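Local coordinates for putative GTP pyrophosphokinase (Streptococcus mutans, PDB 3L9D), which probably makes the alarmone pppGpp by transferring pyrophosphate from ATP to GTP, at residues D42-A47 with R166-E171; E50-F55 with A106-M111; I110-V115 with I172-L177; V133-D138 with H152-Y157. All blocks are in the same frame, centred on the assembly; numbering follows the deposited sequence.

Interaction 1: D42-A47 with R166-E171; sequences DPYIQA and RIIMAE
Ile168 meets three side chains of helix 42-64, and the apolar contacts carry this interface. Its CG2 sits over one face of the Tyr44 ring, 3.8 Å from the centroid and displaced toward the rim, a CH-pi contact, and lies 4.2 Å from Pro43 CB; its CB comes within 3.5 Å of Tyr44 CE1. With chi1 at 65°, CG1 lies between the backbone N and the carbonyl carbon, and the chain runs on from there to put CD1 3.6 Å from Ala47 CB. Two residues earlier on the strand, Pro43 CG touches the aliphatic part of Arg166, at CG, 4.1 Å away.

The polar link is through water. One molecule lies in the plane of the Tyr44 ring, 2.9 Å from Tyr44 OH, and accepts the N-H of Met169, N to water 3.1 Å. Thr99 also hydrogen-bonds this hydroxyl.

The start of helix 42-64 thus packs across strand 164-176 at 61° between the short segments, and Pro43 reaches on to Val159 of the adjoining strand 150-161.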
loop_
_atom_site.group_PDB
_atom_site.type_symbol
_atom_site.label_atom_id
_atom_site.label_comp_id
_atom_site.label_asym_id
_atom_site.label_seq_id
_atom_site.Cartn_x
_atom_site.Cartn_y
_atom_site.Cartn_z
ATOM N N ASP A 42 -10.405 14.018 10.232
ATOM C CA ASP A 42 -11.294 14.338 9.124
ATOM C C ASP A 42 -10.606 14.504 7.780
ATOM O O ASP A 42 -11.067 13.968 6.780
ATOM C CB ASP A 42 -12.145 15.569 9.411
ATOM C CG ASP A 42 -13.143 15.845 8.293
ATOM O OD1 ASP A 42 -12.810 16.649 7.388
ATOM O OD2 ASP A 42 -14.236 15.222 8.308
ATOM N N PRO A 43 -9.504 15.255 7.743
ATOM C CA PRO A 43 -8.813 15.434 6.461
ATOM C C PRO A 43 -8.160 14.143 5.921
ATOM O O PRO A 43 -7.809 14.080 4.741
ATOM C CB PRO A 43 -7.741 16.474 6.785
ATOM C CG PRO A 43 -8.108 17.034 8.121
ATOM C CD PRO A 43 -8.842 15.974 8.840
ATOM N N TYR A 44 -7.982 13.138 6.775
ATOM C CA TYR A 44 -7.418 11.864 6.342
ATOM C C TYR A 44 -8.504 10.994 5.754
ATOM O O TYR A 44 -8.268 10.230 4.815
ATOM C CB TYR A 44 -6.740 11.123 7.499
ATOM C CG TYR A 44 -5.526 11.821 8.060
ATOM C CD1 TYR A 44 -4.251 11.526 7.596
ATOM C CD2 TYR A 44 -5.657 12.775 9.045
ATOM C CE1 TYR A 44 -3.138 12.171 8.110
ATOM C CE2 TYR A 44 -4.570 13.410 9.560
ATOM C CZ TYR A 44 -3.314 13.110 9.090
ATOM O OH TYR A 44 -2.238 13.760 9.621
ATOM N N ILE A 45 -9.701 11.109 6.311
ATOM C CA ILE A 45 -10.840 10.405 5.756
ATOM C C ILE A 45 -11.119 10.892 4.339
ATOM O O ILE A 45 -11.355 10.088 3.429
ATOM C CB ILE A 45 -12.089 10.564 6.632
ATOM C CG1 ILE A 45 -11.923 9.752 7.921
ATOM C CG2 ILE A 45 -13.335 10.113 5.854
ATOM C CD1 ILE A 45 -12.682 10.291 9.092
ATOM N N GLN A 46 -11.096 12.212 4.164
ATOM C CA GLN A 46 -11.260 12.833 2.851
ATOM C C GLN A 46 -10.172 12.373 1.887
ATOM O O GLN A 46 -10.475 11.966 0.762
ATOM C CB GLN A 46 -11.167 14.352 2.960
ATOM C CG GLN A 46 -12.220 15.001 3.801
ATOM C CD GLN A 46 -12.173 16.528 3.696
ATOM O OE1 GLN A 46 -11.916 17.223 4.688
ATOM N NE2 GLN A 46 -12.403 17.054 2.481
ATOM N N ALA A 47 -8.910 12.472 2.328
ATOM C CA ALA A 47 -7.752 12.094 1.515
ATOM C C ALA A 47 -7.835 10.649 0.989
ATOM O O ALA A 47 -7.565 10.402 -0.181
ATOM C CB ALA A 47 -6.477 12.316 2.287
ATOM N N ARG A 166 -4.981 21.359 4.395
ATOM C CA ARG A 166 -4.135 20.577 5.288
ATOM C C ARG A 166 -3.207 19.698 4.463
ATOM O O ARG A 166 -3.659 18.997 3.543
ATOM C CB ARG A 166 -4.988 19.667 6.165
ATOM C CG ARG A 166 -6.134 20.358 6.828
ATOM C CD ARG A 166 -5.788 20.740 8.254
ATOM N NE ARG A 166 -6.734 21.726 8.777
ATOM C CZ ARG A 166 -6.659 23.037 8.537
ATOM N NH1 ARG A 166 -5.670 23.527 7.779
ATOM N NH2 ARG A 166 -7.571 23.859 9.058
ATOM N N ILE A 167 -1.919 19.710 4.784
ATOM C CA ILE A 167 -1.005 18.779 4.129
ATOM C C ILE A 167 -0.926 17.516 4.992
ATOM O O ILE A 167 -0.352 17.562 6.083
ATOM C CB ILE A 167 0.423 19.388 3.959
ATOM C CG1 ILE A 167 0.363 20.844 3.452
ATOM C CG2 ILE A 167 1.282 18.519 3.056
ATOM C CD1 ILE A 167 0.516 21.018 1.939
ATOM N N ILE A 168 -1.508 16.404 4.528
ATOM C CA ILE A 168 -1.418 15.119 5.247
ATOM C C ILE A 168 -0.475 14.112 4.566
ATOM O O ILE A 168 -0.167 14.226 3.390
ATOM C CB ILE A 168 -2.810 14.466 5.439
ATOM C CG1 ILE A 168 -3.430 14.081 4.092
ATOM C CG2 ILE A 168 -3.743 15.412 6.198
ATOM C CD1 ILE A 168 -3.147 12.690 3.659
ATOM N N MET A 169 -0.010 13.114 5.303
ATOM C CA MET A 169 0.822 12.087 4.689
ATOM C C MET A 169 0.055 10.781 4.569
ATOM O O MET A 169 -0.637 10.368 5.497
ATOM C CB MET A 169 2.115 11.879 5.476
ATOM C CG MET A 169 3.250 12.823 5.077
ATOM S SD MET A 169 4.776 12.422 5.958
ATOM C CE MET A 169 4.473 13.199 7.540
ATOM N N ALA A 170 0.170 10.147 3.412
ATOM C CA ALA A 170 -0.484 8.875 3.187
ATOM C C ALA A 170 0.555 7.801 2.859
ATOM O O ALA A 170 1.539 8.064 2.162
ATOM C CB ALA A 170 -1.499 8.994 2.073
ATOM N N GLU A 171 0.353 6.592 3.371
ATOM C CA GLU A 171 1.210 5.496 2.958
ATOM C C GLU A 171 0.552 4.624 1.888
ATOM O O GLU A 171 -0.479 3.991 2.125
ATOM C CB GLU A 171 1.606 4.643 4.140
ATOM C CG GLU A 171 2.209 3.340 3.685
ATOM C CD GLU A 171 2.915 2.620 4.797
ATOM O OE1 GLU A 171 2.281 1.728 5.410
ATOM O OE2 GLU A 171 4.105 2.956 5.054
HETATM O O HOH W 1 0.218 12.926 8.370
#

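Interaction 2: E50-F55 with A106-M111; sequences ELKIKF and AGLRIM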
loop_
_atom_site.group_PDB
_atom_site.type_symbol
_atom_site.label_atom_id
_atom_site.label_comp_id
_atom_site.label_asym_id
_atom_site.label_seq_id
_atom_site.Cartn_x
_atom_site.Cartn_y
_atom_site.Cartn_z
ATOM N N GLU A 50 -10.428 10.657 -1.933
ATOM C CA GLU A 50 -9.881 11.249 -3.162
ATOM C C GLU A 50 -8.756 10.417 -3.791
ATOM O O GLU A 50 -8.717 10.207 -5.017
ATOM C CB GLU A 50 -9.372 12.654 -2.887
ATOM C CG GLU A 50 -10.423 13.554 -2.243
ATOM C CD GLU A 50 -9.874 14.909 -1.882
ATOM O OE1 GLU A 50 -8.884 15.346 -2.514
ATOM O OE2 GLU A 50 -10.431 15.540 -0.970
ATOM N N LEU A 51 -7.838 9.942 -2.955
ATOM C CA LEU A 51 -6.772 9.089 -3.454
ATOM C C LEU A 51 -7.349 7.824 -4.097
ATOM O O LEU A 51 -6.867 7.372 -5.141
ATOM C CB LEU A 51 -5.745 8.774 -2.344
ATOM C CG LEU A 51 -4.909 10.005 -1.964
ATOM C CD1 LEU A 51 -4.307 9.865 -0.574
ATOM C CD2 LEU A 51 -3.824 10.275 -2.995
ATOM N N LYS A 52 -8.377 7.252 -3.481
ATOM C CA LYS A 52 -9.034 6.083 -4.062
ATOM C C LYS A 52 -9.503 6.401 -5.474
ATOM O O LYS A 52 -9.145 5.710 -6.419
ATOM C CB LYS A 52 -10.235 5.633 -3.231
ATOM C CG LYS A 52 -9.887 4.803 -2.028
ATOM C CD LYS A 52 -11.078 3.947 -1.605
ATOM C CE LYS A 52 -10.778 3.159 -0.349
ATOM N NZ LYS A 52 -12.052 2.684 0.285
ATOM N N ILE A 53 -10.307 7.448 -5.622
ATOM C CA ILE A 53 -10.900 7.760 -6.919
ATOM C C ILE A 53 -9.822 8.172 -7.943
ATOM O O ILE A 53 -9.860 7.743 -9.098
ATOM C CB ILE A 53 -12.061 8.787 -6.776
ATOM C CG1 ILE A 53 -13.400 8.156 -7.189
ATOM C CG2 ILE A 53 -11.771 10.047 -7.531
ATOM C CD1 ILE A 53 -13.916 7.003 -6.215
ATOM N N LYS A 54 -8.832 8.953 -7.510
ATOM C CA LYS A 54 -7.698 9.281 -8.377
ATOM C C LYS A 54 -6.971 8.011 -8.873
ATOM O O LYS A 54 -6.817 7.816 -10.080
ATOM C CB LYS A 54 -6.727 10.256 -7.695
ATOM C CG LYS A 54 -7.236 11.686 -7.495
ATOM C CD LYS A 54 -6.338 12.408 -6.490
ATOM C CE LYS A 54 -6.740 13.849 -6.235
ATOM N NZ LYS A 54 -6.536 14.686 -7.442
ATOM N N PHE A 55 -6.553 7.143 -7.952
ATOM C CA PHE A 55 -5.808 5.931 -8.321
ATOM C C PHE A 55 -6.608 4.915 -9.147
ATOM O O PHE A 55 -6.019 4.122 -9.885
ATOM C CB PHE A 55 -5.217 5.223 -7.084
ATOM C CG PHE A 55 -4.146 6.006 -6.394
ATOM C CD1 PHE A 55 -3.459 7.000 -7.068
ATOM C CD2 PHE A 55 -3.826 5.752 -5.071
ATOM C CE1 PHE A 55 -2.475 7.743 -6.426
ATOM C CE2 PHE A 55 -2.833 6.473 -4.423
ATOM C CZ PHE A 55 -2.159 7.473 -5.101
ATOM N N ALA A 106 -3.385 7.969 6.817
ATOM C CA ALA A 106 -4.092 7.480 5.645
ATOM C C ALA A 106 -3.241 6.371 5.055
ATOM O O ALA A 106 -2.032 6.544 4.878
ATOM C CB ALA A 106 -4.295 8.587 4.640
ATOM N N GLY A 107 -3.863 5.235 4.759
ATOM C CA GLY A 107 -3.142 4.131 4.154
ATOM C C GLY A 107 -3.823 3.611 2.903
ATOM O O GLY A 107 -5.022 3.339 2.923
ATOM N N LEU A 108 -3.073 3.475 1.810
ATOM C CA LEU A 108 -3.647 2.997 0.560
ATOM C C LEU A 108 -2.931 1.782 0.017
ATOM O O LEU A 108 -1.738 1.600 0.235
ATOM C CB LEU A 108 -3.669 4.100 -0.491
ATOM C CG LEU A 108 -4.854 5.056 -0.369
ATOM C CD1 LEU A 108 -4.399 6.436 -0.009
ATOM C CD2 LEU A 108 -5.658 5.057 -1.665
ATOM N N ARG A 109 -3.666 0.949 -0.701
ATOM C CA ARG A 109 -3.089 -0.246 -1.287
ATOM C C ARG A 109 -3.384 -0.328 -2.768
ATOM O O ARG A 109 -4.534 -0.323 -3.166
ATOM C CB ARG A 109 -3.628 -1.497 -0.606
ATOM C CG ARG A 109 -3.194 -1.611 0.813
ATOM C CD ARG A 109 -3.098 -3.053 1.223
ATOM N NE ARG A 109 -2.581 -3.134 2.585
ATOM C CZ ARG A 109 -3.163 -3.828 3.558
ATOM N NH1 ARG A 109 -4.283 -4.510 3.300
ATOM N NH2 ARG A 109 -2.621 -3.840 4.780
ATOM N N ILE A 110 -2.335 -0.415 -3.578
ATOM C CA ILE A 110 -2.500 -0.596 -5.009
ATOM C C ILE A 110 -2.138 -2.031 -5.342
ATOM O O ILE A 110 -0.972 -2.427 -5.234
ATOM C CB ILE A 110 -1.647 0.415 -5.791
ATOM C CG1 ILE A 110 -2.098 1.841 -5.426
ATOM C CG2 ILE A 110 -1.725 0.158 -7.279
ATOM C CD1 ILE A 110 -1.333 2.983 -6.102
ATOM N N MET A 111 -3.143 -2.822 -5.703
ATOM C CA MET A 111 -2.940 -4.224 -6.072
ATOM C C MET A 111 -2.580 -4.354 -7.550
ATOM O O MET A 111 -3.352 -3.972 -8.427
ATOM C CB MET A 111 -4.187 -5.055 -5.748
ATOM C CG MET A 111 -3.984 -6.063 -4.622
ATOM S SD MET A 111 -3.474 -5.292 -3.061
ATOM C CE MET A 111 -4.980 -4.415 -2.624
#
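Phe55 overlaps the end of Ile110: the CD1 methyl of Ile110 lies over one face of the ring, 4.2 Å from its centroid and 23° off the normal, in a CH-pi contact. The methyl sits toward the rim, its nearest ring atom being Phe55 CD2 at 3.9 Å. The outstretched Ile110 side chain, with chi2 at 179°, puts this terminal methyl on the ring, and the two side chains meet at about a right angle.

Leu108 occupies the next position on the same side of the strand. Its CD1 presses against Leu51, 3.5 Å from Leu51 CD1 and almost as near to its CB. Leu108 CD2 lies between Leu51 CB, at 3.8 Å, and Phe55 CD2, at 3.9 Å, approaching the ring obliquely, and also brushes the backbone N of Lys52. Leu108 therefore wedges between side chains one helical turn apart, Leu51 and Phe55, and the contact rests on apolar packing.

Helix 42-64 runs nearly along strand 106-112 here, 19° between the directions of the short segments and 9.7 Å between their axes. Leu51 and Phe55 also reach Ala170 and Ile172, respectively, on the neighbouring strand 164-176, and both touch Met131 in the loop before strand 132-139. Phe55 further meets Val74 on strand 73-78, so this part of the helix spans several strands of the sheet.

Interaction 3: I110-V115 with I172-L177; sequences IMVQFV and IQIRTL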
loop_
_atom_site.group_PDB
_atom_site.type_symbol
_atom_site.label_atom_id
_atom_site.label_comp_id
_atom_site.label_asym_id
_atom_site.label_seq_id
_atom_site.Cartn_x
_atom_site.Cartn_y
_atom_site.Cartn_z
ATOM N N ILE A 110 -2.335 -0.415 -3.578
ATOM C CA ILE A 110 -2.500 -0.596 -5.009
ATOM C C ILE A 110 -2.138 -2.031 -5.342
ATOM O O ILE A 110 -0.972 -2.427 -5.234
ATOM C CB ILE A 110 -1.647 0.415 -5.791
ATOM C CG1 ILE A 110 -2.098 1.841 -5.426
ATOM C CG2 ILE A 110 -1.725 0.158 -7.279
ATOM C CD1 ILE A 110 -1.333 2.983 -6.102
ATOM N N MET A 111 -3.143 -2.822 -5.703
ATOM C CA MET A 111 -2.940 -4.224 -6.072
ATOM C C MET A 111 -2.580 -4.354 -7.550
ATOM O O MET A 111 -3.352 -3.972 -8.427
ATOM C CB MET A 111 -4.187 -5.055 -5.748
ATOM C CG MET A 111 -3.984 -6.063 -4.622
ATOM S SD MET A 111 -3.474 -5.292 -3.061
ATOM C CE MET A 111 -4.980 -4.415 -2.624
ATOM N N VAL A 112 -1.393 -4.885 -7.820
ATOM C CA VAL A 112 -0.921 -5.100 -9.184
ATOM C C VAL A 112 -0.895 -6.586 -9.495
ATOM O O VAL A 112 -0.793 -7.403 -8.585
ATOM C CB VAL A 112 0.514 -4.544 -9.400
ATOM C CG1 VAL A 112 0.553 -3.012 -9.216
ATOM C CG2 VAL A 112 1.521 -5.268 -8.479
ATOM N N GLN A 113 -0.986 -6.921 -10.783
ATOM C CA GLN A 113 -0.959 -8.303 -11.232
ATOM C C GLN A 113 0.437 -8.952 -11.229
ATOM O O GLN A 113 0.574 -10.103 -10.807
ATOM C CB GLN A 113 -1.608 -8.463 -12.615
ATOM C CG GLN A 113 -1.906 -9.950 -12.925
ATOM C CD GLN A 113 -2.505 -10.220 -14.300
ATOM O OE1 GLN A 113 -2.491 -9.367 -15.200
ATOM N NE2 GLN A 113 -3.021 -11.432 -14.470
ATOM N N PHE A 114 1.458 -8.227 -11.689
ATOM C CA PHE A 114 2.823 -8.779 -11.776
ATOM C C PHE A 114 3.851 -8.008 -10.954
ATOM O O PHE A 114 3.736 -6.795 -10.781
ATOM C CB PHE A 114 3.291 -8.816 -13.225
ATOM C CG PHE A 114 2.404 -9.615 -14.122
ATOM C CD1 PHE A 114 2.334 -10.995 -14.002
ATOM C CD2 PHE A 114 1.642 -8.990 -15.103
ATOM C CE1 PHE A 114 1.509 -11.740 -14.850
ATOM C CE2 PHE A 114 0.823 -9.725 -15.947
ATOM C CZ PHE A 114 0.757 -11.098 -15.826
ATOM N N VAL A 115 4.865 -8.702 -10.455
ATOM C CA VAL A 115 5.950 -8.020 -9.753
ATOM C C VAL A 115 6.421 -6.834 -10.601
ATOM O O VAL A 115 6.617 -5.717 -10.113
ATOM C CB VAL A 115 7.133 -8.958 -9.511
ATOM C CG1 VAL A 115 8.390 -8.155 -9.312
ATOM C CG2 VAL A 115 6.861 -9.867 -8.313
ATOM N N ILE A 172 1.147 4.614 0.704
ATOM C CA ILE A 172 0.699 3.768 -0.385
ATOM C C ILE A 172 1.534 2.495 -0.448
ATOM O O ILE A 172 2.747 2.541 -0.656
ATOM C CB ILE A 172 0.853 4.510 -1.717
ATOM C CG1 ILE A 172 0.091 5.823 -1.664
ATOM C CG2 ILE A 172 0.358 3.666 -2.870
ATOM C CD1 ILE A 172 0.581 6.839 -2.662
ATOM N N GLN A 173 0.906 1.346 -0.265
ATOM C CA GLN A 173 1.628 0.094 -0.477
ATOM C C GLN A 173 1.224 -0.535 -1.787
ATOM O O GLN A 173 0.031 -0.592 -2.109
ATOM C CB GLN A 173 1.413 -0.885 0.675
ATOM C CG GLN A 173 2.081 -0.410 1.949
ATOM C CD GLN A 173 1.945 -1.400 3.064
ATOM O OE1 GLN A 173 2.051 -2.605 2.850
ATOM N NE2 GLN A 173 1.698 -0.904 4.270
ATOM N N ILE A 174 2.218 -0.998 -2.538
ATOM C CA ILE A 174 1.986 -1.614 -3.835
ATOM C C ILE A 174 2.299 -3.121 -3.735
ATOM O O ILE A 174 3.365 -3.516 -3.260
ATOM C CB ILE A 174 2.839 -0.899 -4.905
ATOM C CG1 ILE A 174 2.672 0.620 -4.753
ATOM C CG2 ILE A 174 2.473 -1.367 -6.309
ATOM C CD1 ILE A 174 3.665 1.458 -5.518
ATOM N N ARG A 175 1.372 -3.968 -4.169
ATOM C CA ARG A 175 1.474 -5.400 -3.886
ATOM C C ARG A 175 0.891 -6.257 -4.987
ATOM O O ARG A 175 -0.095 -5.880 -5.612
ATOM C CB ARG A 175 0.696 -5.720 -2.609
ATOM C CG ARG A 175 1.285 -5.149 -1.347
ATOM C CD ARG A 175 0.420 -5.484 -0.159
ATOM N NE ARG A 175 1.017 -5.069 1.109
ATOM C CZ ARG A 175 0.464 -5.285 2.300
ATOM N NH1 ARG A 175 -0.700 -5.916 2.392
ATOM N NH2 ARG A 175 1.078 -4.881 3.400
ATOM N N THR A 176 1.458 -7.440 -5.197
ATOM C CA THR A 176 0.737 -8.457 -5.975
ATOM C C THR A 176 -0.414 -9.046 -5.154
ATOM O O THR A 176 -0.493 -8.878 -3.940
ATOM C CB THR A 176 1.651 -9.609 -6.483
ATOM O OG1 THR A 176 2.360 -10.213 -5.388
ATOM C CG2 THR A 176 2.627 -9.093 -7.502
ATOM N N LEU A 177 -1.315 -9.742 -5.826
ATOM C CA LEU A 177 -2.400 -10.401 -5.132
ATOM C C LEU A 177 -1.818 -11.358 -4.063
ATOM O O LEU A 177 -2.244 -11.351 -2.893
ATOM C CB LEU A 177 -3.270 -11.125 -6.158
ATOM C CG LEU A 177 -4.105 -10.263 -7.137
ATOM C CD1 LEU A 177 -3.831 -8.728 -7.026
ATOM C CD2 LEU A 177 -3.979 -10.740 -8.618
#
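Three backbone hydrogen bonds join Ile110 and Val112 to Gln173 and Arg175, continuing the parallel pairing begun at Ala106. The N-H of Ile110 goes to Gln173 O at 2.8 Å; Arg175 N then gives to Ile110 O at 3.0 Å, and Val112 N to Arg175 O at 2.7 Å.

Side chains pack on both faces of this pair. On the face with the isoleucines, Ile110 CD1 meets Ile172 CG2 at 3.7 Å, and Val112 CG1 touches Ile174 CG2 at 3.9 Å. On the other face Met111 bends at chi2 and chi3, and its CG lies 3.6 Å from Leu177 CD1. The Thr176 CG2 methyl packs against the loop after strand 106-112, 3.7 Å from Val115 N.

Farther out, neighbouring helices fix these residues. Thr176 OG1 sits between its backbone N and carbonyl carbon (chi1 55°), where it caps Met179 N as the N-cap of helix 177-193; it is also bonded to Asp216. Arg175 extends away from Met111 to Asn180 and Tyr148, while helix 117-126 packs on Val112 and Ile174 through Val121.

Two parallel neighbouring strands with helices against them belong to the mixed-sheet core of the nucleotidyltransferase-like RelA/SpoT synthetase fold.

Interaction 4: V133-D138 with H152-Y157; sequences VIQERD and HVIVEY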
loop_
_atom_site.group_PDB
_atom_site.type_symbol
_atom_site.label_atom_id
_atom_site.label_comp_id
_atom_site.label_asym_id
_atom_site.label_seq_id
_atom_site.Cartn_x
_atom_site.Cartn_y
_atom_site.Cartn_z
ATOM N N VAL A 133 5.833 12.693 -3.865
ATOM C CA VAL A 133 6.500 11.533 -3.278
ATOM C C VAL A 133 7.658 11.969 -2.357
ATOM O O VAL A 133 8.556 12.672 -2.787
ATOM C CB VAL A 133 6.995 10.591 -4.394
ATOM C CG1 VAL A 133 7.724 9.404 -3.821
ATOM C CG2 VAL A 133 5.814 10.150 -5.244
ATOM N N ILE A 134 7.634 11.571 -1.089
ATOM C CA ILE A 134 8.691 12.003 -0.171
ATOM C C ILE A 134 9.491 10.868 0.436
ATOM O O ILE A 134 10.500 11.115 1.102
ATOM C CB ILE A 134 8.185 12.859 1.003
ATOM C CG1 ILE A 134 7.227 12.049 1.855
ATOM C CG2 ILE A 134 7.561 14.164 0.508
ATOM C CD1 ILE A 134 7.000 12.648 3.189
ATOM N N GLN A 135 9.043 9.634 0.233
ATOM C CA GLN A 135 9.813 8.502 0.699
ATOM C C GLN A 135 9.454 7.227 -0.040
ATOM O O GLN A 135 8.288 6.959 -0.282
ATOM C CB GLN A 135 9.611 8.335 2.190
ATOM C CG GLN A 135 10.578 7.399 2.841
ATOM C CD GLN A 135 10.117 6.990 4.211
ATOM O OE1 GLN A 135 10.513 7.579 5.217
ATOM N NE2 GLN A 135 9.267 5.970 4.263
ATOM N N GLU A 136 10.457 6.439 -0.409
ATOM C CA GLU A 136 10.210 5.112 -0.980
ATOM C C GLU A 136 10.980 4.048 -0.214
ATOM O O GLU A 136 12.085 4.295 0.239
ATOM C CB GLU A 136 10.588 5.066 -2.465
ATOM C CG GLU A 136 9.907 6.114 -3.303
ATOM C CD GLU A 136 10.182 5.927 -4.776
ATOM O OE1 GLU A 136 10.419 4.772 -5.209
ATOM O OE2 GLU A 136 10.151 6.940 -5.503
ATOM N N ARG A 137 10.389 2.871 -0.058
ATOM C CA ARG A 137 11.087 1.761 0.574
ATOM C C ARG A 137 10.772 0.452 -0.129
ATOM O O ARG A 137 9.616 0.050 -0.224
ATOM C CB ARG A 137 10.706 1.657 2.038
ATOM C CG ARG A 137 11.347 2.686 2.911
ATOM C CD ARG A 137 10.896 2.470 4.333
ATOM N NE ARG A 137 11.511 3.417 5.246
ATOM C CZ ARG A 137 11.040 3.695 6.453
ATOM N NH1 ARG A 137 9.928 3.094 6.886
ATOM N NH2 ARG A 137 11.668 4.587 7.218
ATOM N N ASP A 138 11.807 -0.215 -0.614
ATOM C CA ASP A 138 11.624 -1.365 -1.472
ATOM C C ASP A 138 11.715 -2.632 -0.633
ATOM O O ASP A 138 12.778 -2.944 -0.120
ATOM C CB ASP A 138 12.689 -1.345 -2.582
ATOM C CG ASP A 138 12.482 -2.435 -3.606
ATOM O OD1 ASP A 138 12.073 -3.535 -3.196
ATOM O OD2 ASP A 138 12.720 -2.204 -4.812
ATOM N N HIS A 152 6.681 0.403 -0.321
ATOM C CA HIS A 152 6.017 1.477 0.411
ATOM C C HIS A 152 6.378 2.847 -0.109
ATOM O O HIS A 152 7.541 3.171 -0.212
ATOM C CB HIS A 152 6.361 1.416 1.893
ATOM C CG HIS A 152 6.022 0.109 2.541
ATOM N ND1 HIS A 152 6.005 -0.060 3.905
ATOM C CD2 HIS A 152 5.683 -1.087 2.009
ATOM C CE1 HIS A 152 5.679 -1.308 4.188
ATOM N NE2 HIS A 152 5.480 -1.950 3.055
ATOM N N VAL A 153 5.362 3.654 -0.410
ATOM C CA VAL A 153 5.556 5.034 -0.844
ATOM C C VAL A 153 4.820 5.977 0.095
ATOM O O VAL A 153 3.667 5.749 0.415
ATOM C CB VAL A 153 5.012 5.261 -2.265
ATOM C CG1 VAL A 153 5.258 6.686 -2.683
ATOM C CG2 VAL A 153 5.650 4.282 -3.249
ATOM N N ILE A 154 5.495 7.025 0.552
ATOM C CA ILE A 154 4.840 8.023 1.360
ATOM C C ILE A 154 4.664 9.272 0.507
ATOM O O ILE A 154 5.588 9.701 -0.195
ATOM C CB ILE A 154 5.624 8.335 2.652
ATOM C CG1 ILE A 154 5.831 7.054 3.480
ATOM C CG2 ILE A 154 4.909 9.408 3.476
ATOM C CD1 ILE A 154 4.550 6.280 3.803
ATOM N N VAL A 155 3.457 9.820 0.540
ATOM C CA VAL A 155 3.142 10.995 -0.234
ATOM C C VAL A 155 2.567 12.072 0.675
ATOM O O VAL A 155 1.846 11.769 1.628
ATOM C CB VAL A 155 2.182 10.680 -1.418
ATOM C CG1 VAL A 155 2.874 9.790 -2.458
ATOM C CG2 VAL A 155 0.835 10.060 -0.925
ATOM N N GLU A 156 2.947 13.321 0.411
ATOM C CA GLU A 156 2.283 14.474 0.999
ATOM C C GLU A 156 1.143 14.830 0.074
ATOM O O GLU A 156 1.344 15.007 -1.135
ATOM C CB GLU A 156 3.208 15.675 1.075
ATOM C CG GLU A 156 4.294 15.588 2.079
ATOM C CD GLU A 156 5.174 16.820 2.066
ATOM O OE1 GLU A 156 4.872 17.769 1.304
ATOM O OE2 GLU A 156 6.166 16.839 2.822
ATOM N N TYR A 157 -0.050 14.940 0.645
ATOM C CA TYR A 157 -1.255 15.175 -0.126
ATOM C C TYR A 157 -1.993 16.368 0.449
ATOM O O TYR A 157 -2.359 16.365 1.626
ATOM C CB TYR A 157 -2.153 13.939 -0.113
ATOM C CG TYR A 157 -3.338 14.099 -1.009
ATOM C CD1 TYR A 157 -3.209 13.969 -2.388
ATOM C CD2 TYR A 157 -4.590 14.419 -0.493
ATOM C CE1 TYR A 157 -4.309 14.133 -3.229
ATOM C CE2 TYR A 157 -5.694 14.595 -1.333
ATOM C CZ TYR A 157 -5.538 14.440 -2.692
ATOM O OH TYR A 157 -6.609 14.606 -3.526
HETATM O O HOH W 2 7.756 3.840 3.120
HETATM O O HOH W 3 8.337 0.698 6.039
#
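The Arg137 guanidinium and His152 imidazole share a water, in plane at the guanidinium edge, that accepts from Arg137 NH1 and, weakly, from His152 ND1. Gln135 NE2 sits 3.5 Å above the centre of one guanidinium face. The His152 ring meets that of Tyr139, planes at about 55°, and His152 NE2 bonds Tyr148 OH. Gln135 NE2 lies 3.7 Å from Ile154 CG1 and donates to a second water, which gives a weak bond to His152 O.

The strands form an antiparallel beta hairpin at the sheet edge, with a classic bulge: Ile134 N and Gln135 N both point to Ile154 O, at 2.9 Å and, weakly, 3.5 Å. Ile154 N returns to Gln135 O at 2.9 Å, and past the bulge Arg137 and His152 exchange two backbone bonds.

Ile134 drapes CD1 over Ile154 CG2, 3.9 Å apart, and CG2 over Glu156. On the face of Val133, Val153 and Val155, Val133 CG1 meets Val153 CG1 at 3.8 Å; Glu136 reaches Arg126 and Tyr151.

All four contacts belong to one five-stranded mixed sheet and the helix beside it. Interactions 1 and 2 share helix 42-64, their centres about 11 Å apart. Interaction 3 pairs strands 106-112 and 164-176 directly, about 12 Å from interaction 2, with which it shares Ile110 and Met111. Interaction 4 adds the hairpin of 132-139 and 150-161, whose second strand bonds to 164-176 through Tyr157 with Ile168 and Val153 with Ile172. Along the chain, interactions 2 and 4 fall, in that order, within the span of interaction 1, while interactions 1 and 3 alternate. Strand 164-176, mid-sheet between 106-112 and 150-161, takes part in interactions 1 and 3, in the core of what is probably a synthetase domain.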